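Local coordinates for protein putative NADH-depentdent flavin oxidoreductase (PDB 5OCS) that belongs to the Old Yellow Enzyme ene-reductases, FMN-dependent TIM-barrel flavoproteins that probably use NADPH to reduce activated alkenes, at residues T130-S134 against L184-F188; E305-E310 against A337-L341. One frame throughout, in Å; residues are numbered along the deposited sequence.

How the interactions relate
Both interactions belong to a single TIM-barrel domain, on opposite sides of the chain's centre, with their own centres 39 Å apart and nearest atoms about 24 Å from each other. Interaction 1 (130-134 with 184-188) is buried and largely apolar, pinning a segment inserted between barrel strands 96-102 and 175-179 against a short helix. Interaction 2 (305-310 with 337-341) is partly buried and joins the helix between the last two barrel strands to a helix after the last strand, with a salt-bridge network at its rim. Both lie about 11 Å, side chain to side chain, from residues that bind FMN: Leu184 from Ala57, Glu305 from Arg325.

Interaction 1 of 2, residues T130-S134 against L184-F188; sequences TFAPS and LLHQF
The first torsion of Phe188 (chi1 -87°) turns its ring toward Pro133, which meets one face, while Leu184, with CG anti to its own amide nitrogen (chi1 178°), brings its CD1 branch to the strand, 3.9 Å from Phe131 O and close to Ala132 CA. Pro133 is the hub. Its CB sits over the middle of the Phe188 ring, 3.6 Å from the centroid and just 4° off the ring normal, a CH-pi contact made almost squarely on one face. The CD corner of the pyrrolidine lies 3.7 Å from Phe188 CE1, and it approaches Leu184 CD1 more loosely at 4.2 Å. On the helix backbone, Pro133 CG comes to 3.5 Å from the carbonyl oxygen of Gln187, a van der Waals contact, and the proline crosses the Gln187 side chain at about a right angle, Pro133 CD to Gln187 CB 3.6 Å.

Beyond CG the Gln187 chain is extended and carries the amide alongside the strand, where OE1 lies 3.5 Å from Ala132 CB. That amide is held from elsewhere: NE2 donates to the carbonyls of Gly182 and Ala104, and OE1 accepts from the amide of Arg106, so three bonds fix its rotation while its aliphatic part packs on the proline.

Strand 131-132 is paired in parallel with strand 146-147 through Ala132 and Ala146, and helix 184-189 follows barrel strand 175-179. Leu184 also rests on Ile156 of helix 150-169, and Phe188 meets Phe210 of helix 204-221, which places this buried junction between those two helices and the small two-stranded sheet.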
loop_
_atom_site.group_PDB
_atom_site.type_symbol
_atom_site.label_atom_id
_atom_site.label_comp_id
_atom_site.label_asym_id
_atom_site.label_seq_id
_atom_site.Cartn_x
_atom_site.Cartn_y
_atom_site.Cartn_z
ATOM N N THR D 130 -29.398 -2.932 20.234
ATOM C CA THR D 130 -29.346 -1.892 19.194
ATOM C C THR D 130 -30.478 -0.887 19.404
ATOM O O THR D 130 -31.454 -1.174 20.107
ATOM C CB THR D 130 -29.422 -2.532 17.795
ATOM O OG1 THR D 130 -30.686 -3.218 17.643
ATOM C CG2 THR D 130 -28.271 -3.504 17.620
ATOM N N PHE D 131 -30.340 0.278 18.797
ATOM C CA PHE D 131 -31.256 1.382 18.944
ATOM C C PHE D 131 -31.659 1.900 17.576
ATOM O O PHE D 131 -30.867 1.841 16.600
ATOM C CB PHE D 131 -30.586 2.500 19.779
ATOM C CG PHE D 131 -30.258 2.048 21.172
ATOM C CD1 PHE D 131 -31.268 1.968 22.134
ATOM C CD2 PHE D 131 -29.003 1.545 21.488
ATOM C CE1 PHE D 131 -30.995 1.480 23.412
ATOM C CE2 PHE D 131 -28.716 1.057 22.759
ATOM C CZ PHE D 131 -29.718 1.023 23.730
ATOM N N ALA D 132 -32.869 2.439 17.508
ATOM C CA ALA D 132 -33.467 2.862 16.248
ATOM C C ALA D 132 -34.617 3.824 16.465
ATOM O O ALA D 132 -35.105 3.990 17.612
ATOM C CB ALA D 132 -33.969 1.630 15.484
ATOM N N PRO D 133 -35.097 4.438 15.370
ATOM C CA PRO D 133 -36.261 5.291 15.604
ATOM C C PRO D 133 -37.476 4.513 16.119
ATOM O O PRO D 133 -38.261 5.043 16.916
ATOM C CB PRO D 133 -36.538 5.897 14.236
ATOM C CG PRO D 133 -35.789 5.061 13.255
ATOM C CD PRO D 133 -34.551 4.622 14.011
ATOM N N SER D 134 -37.615 3.267 15.653
ATOM C CA SER D 134 -38.728 2.387 16.053
ATOM C C SER D 134 -38.276 0.937 16.244
ATOM O O SER D 134 -37.273 0.496 15.642
ATOM C CB SER D 134 -39.827 2.409 14.985
ATOM O OG SER D 134 -40.334 3.733 14.709
ATOM N N LEU D 184 -28.366 4.473 11.094
ATOM C CA LEU D 184 -29.309 5.127 11.996
ATOM C C LEU D 184 -30.058 6.312 11.388
ATOM O O LEU D 184 -31.315 6.436 11.488
ATOM C CB LEU D 184 -28.603 5.565 13.283
ATOM C CG LEU D 184 -29.528 6.289 14.249
ATOM C CD1 LEU D 184 -30.487 5.297 14.854
ATOM C CD2 LEU D 184 -28.783 7.155 15.276
ATOM N N LEU D 185 -29.300 7.229 10.792
ATOM C CA LEU D 185 -29.915 8.407 10.210
ATOM C C LEU D 185 -30.880 8.072 9.073
ATOM O O LEU D 185 -31.988 8.611 9.006
ATOM C CB LEU D 185 -28.890 9.425 9.822
ATOM C CG LEU D 185 -28.541 10.399 10.915
ATOM C CD1 LEU D 185 -28.286 9.806 12.286
ATOM C CD2 LEU D 185 -27.383 11.282 10.499
ATOM N N HIS D 186 -30.491 7.116 8.235
ATOM C CA HIS D 186 -31.349 6.660 7.139
ATOM C C HIS D 186 -32.667 6.018 7.712
ATOM O O HIS D 186 -33.752 6.192 7.139
ATOM C CB HIS D 186 -30.555 5.685 6.282
ATOM C CG HIS D 186 -31.201 5.320 4.981
ATOM N ND1 HIS D 186 -30.517 4.643 3.991
ATOM C CD2 HIS D 186 -32.446 5.523 4.492
ATOM C CE1 HIS D 186 -31.309 4.437 2.957
ATOM N NE2 HIS D 186 -32.490 4.959 3.237
ATOM N N GLN D 187 -32.544 5.313 8.841
ATOM C CA GLN D 187 -33.684 4.714 9.518
ATOM C C GLN D 187 -34.684 5.796 9.903
ATOM O O GLN D 187 -35.870 5.557 9.797
ATOM C CB GLN D 187 -33.278 3.928 10.757
ATOM C CG GLN D 187 -32.512 2.668 10.408
ATOM C CD GLN D 187 -31.606 2.150 11.513
ATOM O OE1 GLN D 187 -31.949 2.235 12.695
ATOM N NE2 GLN D 187 -30.463 1.538 11.127
ATOM N N PHE D 188 -34.213 6.951 10.366
ATOM C CA PHE D 188 -35.098 8.065 10.662
ATOM C C PHE D 188 -35.707 8.629 9.393
ATOM O O PHE D 188 -36.908 8.977 9.382
ATOM C CB PHE D 188 -34.411 9.173 11.454
ATOM C CG PHE D 188 -34.437 8.968 12.944
ATOM C CD1 PHE D 188 -33.464 8.199 13.574
ATOM C CD2 PHE D 188 -35.409 9.567 13.742
ATOM C CE1 PHE D 188 -33.457 8.040 14.946
ATOM C CE2 PHE D 188 -35.398 9.420 15.101
ATOM C CZ PHE D 188 -34.436 8.640 15.726
#

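Interaction 2 of 2, residues E305-E310 against A337-L341; sequences EAEQAE and AAAKL
Lys340 NZ meets two carboxylates at the start of helix 306-314, that of the N-cap Glu305 (OE1 at 3.0 Å) and, more weakly, that of Glu307 in the first turn (OE1 at 3.3 Å), completing a three-residue salt-bridge network. The ammonium approaches Glu305 OE1 from above the carboxylate, 44° out of its plane. The Glu307 side chain crosses the lysine at about a right angle, and Glu307 OE1 and OE2 each lie 3.7 Å from Lys340 CE. Two acidic groups around one ammonium would be expected to keep the lysine protonated.

Beneath this polar rim, Ala306 is the apolar centre. Its methyl abuts that of Ala337, CB to CB 3.7 Å, and touches Lys340 CD, so the lysine's aliphatic stem roofs the alanine before its charged end reaches the glutamates. Leu341 adds a second apolar contact: its CD1 branch lies 4.0 Å from Ala306 CB and equally far from Glu310 CB.

A bend at chi2 in both Glu305 and Glu307 folds their carboxylates back toward the lysine. Gln308 OE1, three residues after the N-cap, receives the Glu305 amide N at 2.8 Å, in the carbonyl plane, and also the amide of Thr304. Farther along, the Glu310 carboxylate is engaged by His3 ND1 and the amide of Leu4, near the N-terminus.

The axes of the two short helical segments cross at -78°, 9.9 Å apart. In sequence, helix 306-314 connects strands 297-300 and 320-323, and helix 333-341 comes after the last strand and the short helix 325-329; on this latter segment, 337-341, Ala339 packs on Tyr329 of the second subunit.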
loop_
_atom_site.group_PDB
_atom_site.type_symbol
_atom_site.label_atom_id
_atom_site.label_comp_id
_atom_site.label_asym_id
_atom_site.label_seq_id
_atom_site.Cartn_x
_atom_site.Cartn_y
_atom_site.Cartn_z
ATOM N N GLU D 305 -12.881 2.241 -14.692
ATOM C CA GLU D 305 -12.028 2.844 -15.748
ATOM C C GLU D 305 -11.936 4.352 -15.648
ATOM O O GLU D 305 -12.912 5.034 -15.363
ATOM C CB GLU D 305 -12.561 2.471 -17.137
ATOM C CG GLU D 305 -12.758 0.981 -17.373
ATOM C CD GLU D 305 -11.535 0.147 -17.016
ATOM O OE1 GLU D 305 -10.425 0.357 -17.599
ATOM O OE2 GLU D 305 -11.661 -0.717 -16.117
ATOM N N ALA D 306 -10.746 4.891 -15.957
ATOM C CA ALA D 306 -10.518 6.316 -15.958
ATOM C C ALA D 306 -11.535 7.056 -16.813
ATOM O O ALA D 306 -12.041 8.098 -16.397
ATOM C CB ALA D 306 -9.123 6.648 -16.449
ATOM N N GLU D 307 -11.818 6.476 -17.982
ATOM C CA GLU D 307 -12.711 7.086 -18.954
ATOM C C GLU D 307 -14.122 7.200 -18.396
ATOM O O GLU D 307 -14.812 8.172 -18.689
ATOM C CB GLU D 307 -12.689 6.306 -20.277
ATOM C CG GLU D 307 -11.305 6.230 -20.930
ATOM C CD GLU D 307 -10.332 5.176 -20.352
ATOM O OE1 GLU D 307 -10.655 4.389 -19.401
ATOM O OE2 GLU D 307 -9.175 5.148 -20.856
ATOM N N GLN D 308 -14.530 6.239 -17.575
ATOM C CA GLN D 308 -15.842 6.306 -16.916
ATOM C C GLN D 308 -15.913 7.470 -15.927
ATOM O O GLN D 308 -16.867 8.262 -15.903
ATOM C CB GLN D 308 -16.154 5.008 -16.177
ATOM C CG GLN D 308 -16.317 3.759 -17.024
ATOM C CD GLN D 308 -16.491 2.538 -16.111
ATOM O OE1 GLN D 308 -15.585 2.169 -15.408
ATOM N NE2 GLN D 308 -17.687 1.975 -16.060
ATOM N N ALA D 309 -14.877 7.607 -15.096
ATOM C CA ALA D 309 -14.826 8.708 -14.142
ATOM C C ALA D 309 -14.742 10.087 -14.812
ATOM O O ALA D 309 -15.448 11.012 -14.430
ATOM C CB ALA D 309 -13.661 8.503 -13.202
ATOM N N GLU D 310 -13.884 10.217 -15.830
ATOM C CA GLU D 310 -13.760 11.457 -16.583
ATOM C C GLU D 310 -15.136 11.872 -17.123
ATOM O O GLU D 310 -15.529 13.054 -17.032
ATOM C CB GLU D 310 -12.759 11.261 -17.724
ATOM C CG GLU D 310 -12.635 12.397 -18.744
ATOM C CD GLU D 310 -12.204 13.722 -18.141
ATOM O OE1 GLU D 310 -11.700 13.777 -16.988
ATOM O OE2 GLU D 310 -12.343 14.744 -18.831
ATOM N N ALA D 337 -5.133 6.247 -13.774
ATOM C CA ALA D 337 -6.057 7.170 -14.429
ATOM C C ALA D 337 -5.359 8.394 -15.052
ATOM O O ALA D 337 -5.681 8.830 -16.200
ATOM C CB ALA D 337 -7.197 7.598 -13.495
ATOM N N ALA D 338 -4.423 8.966 -14.306
ATOM C CA ALA D 338 -3.667 10.106 -14.769
ATOM C C ALA D 338 -2.872 9.741 -16.018
ATOM O O ALA D 338 -2.866 10.543 -16.996
ATOM C CB ALA D 338 -2.742 10.612 -13.672
ATOM N N ALA D 339 -2.290 8.555 -16.045
ATOM C CA ALA D 339 -1.562 8.093 -17.237
ATOM C C ALA D 339 -2.512 8.012 -18.441
ATOM O O ALA D 339 -2.121 8.375 -19.547
ATOM C CB ALA D 339 -0.912 6.749 -17.002
ATOM N N LYS D 340 -3.726 7.515 -18.231
ATOM C CA LYS D 340 -4.679 7.384 -19.359
ATOM C C LYS D 340 -5.166 8.739 -19.837
ATOM O O LYS D 340 -5.426 8.912 -21.014
ATOM C CB LYS D 340 -5.898 6.526 -18.980
ATOM C CG LYS D 340 -5.740 4.994 -19.052
ATOM C CD LYS D 340 -6.672 4.329 -18.026
ATOM C CE LYS D 340 -7.341 3.010 -18.433
ATOM N NZ LYS D 340 -8.487 2.695 -17.490
ATOM N N LEU D 341 -5.314 9.687 -18.939
ATOM C CA LEU D 341 -5.943 10.982 -19.196
ATOM C C LEU D 341 -4.948 12.138 -19.415
ATOM O O LEU D 341 -5.360 13.291 -19.535
ATOM C CB LEU D 341 -6.898 11.300 -18.042
ATOM C CG LEU D 341 -8.091 10.331 -17.920
ATOM C CD1 LEU D 341 -8.927 10.674 -16.701
ATOM C CD2 LEU D 341 -8.993 10.360 -19.165
#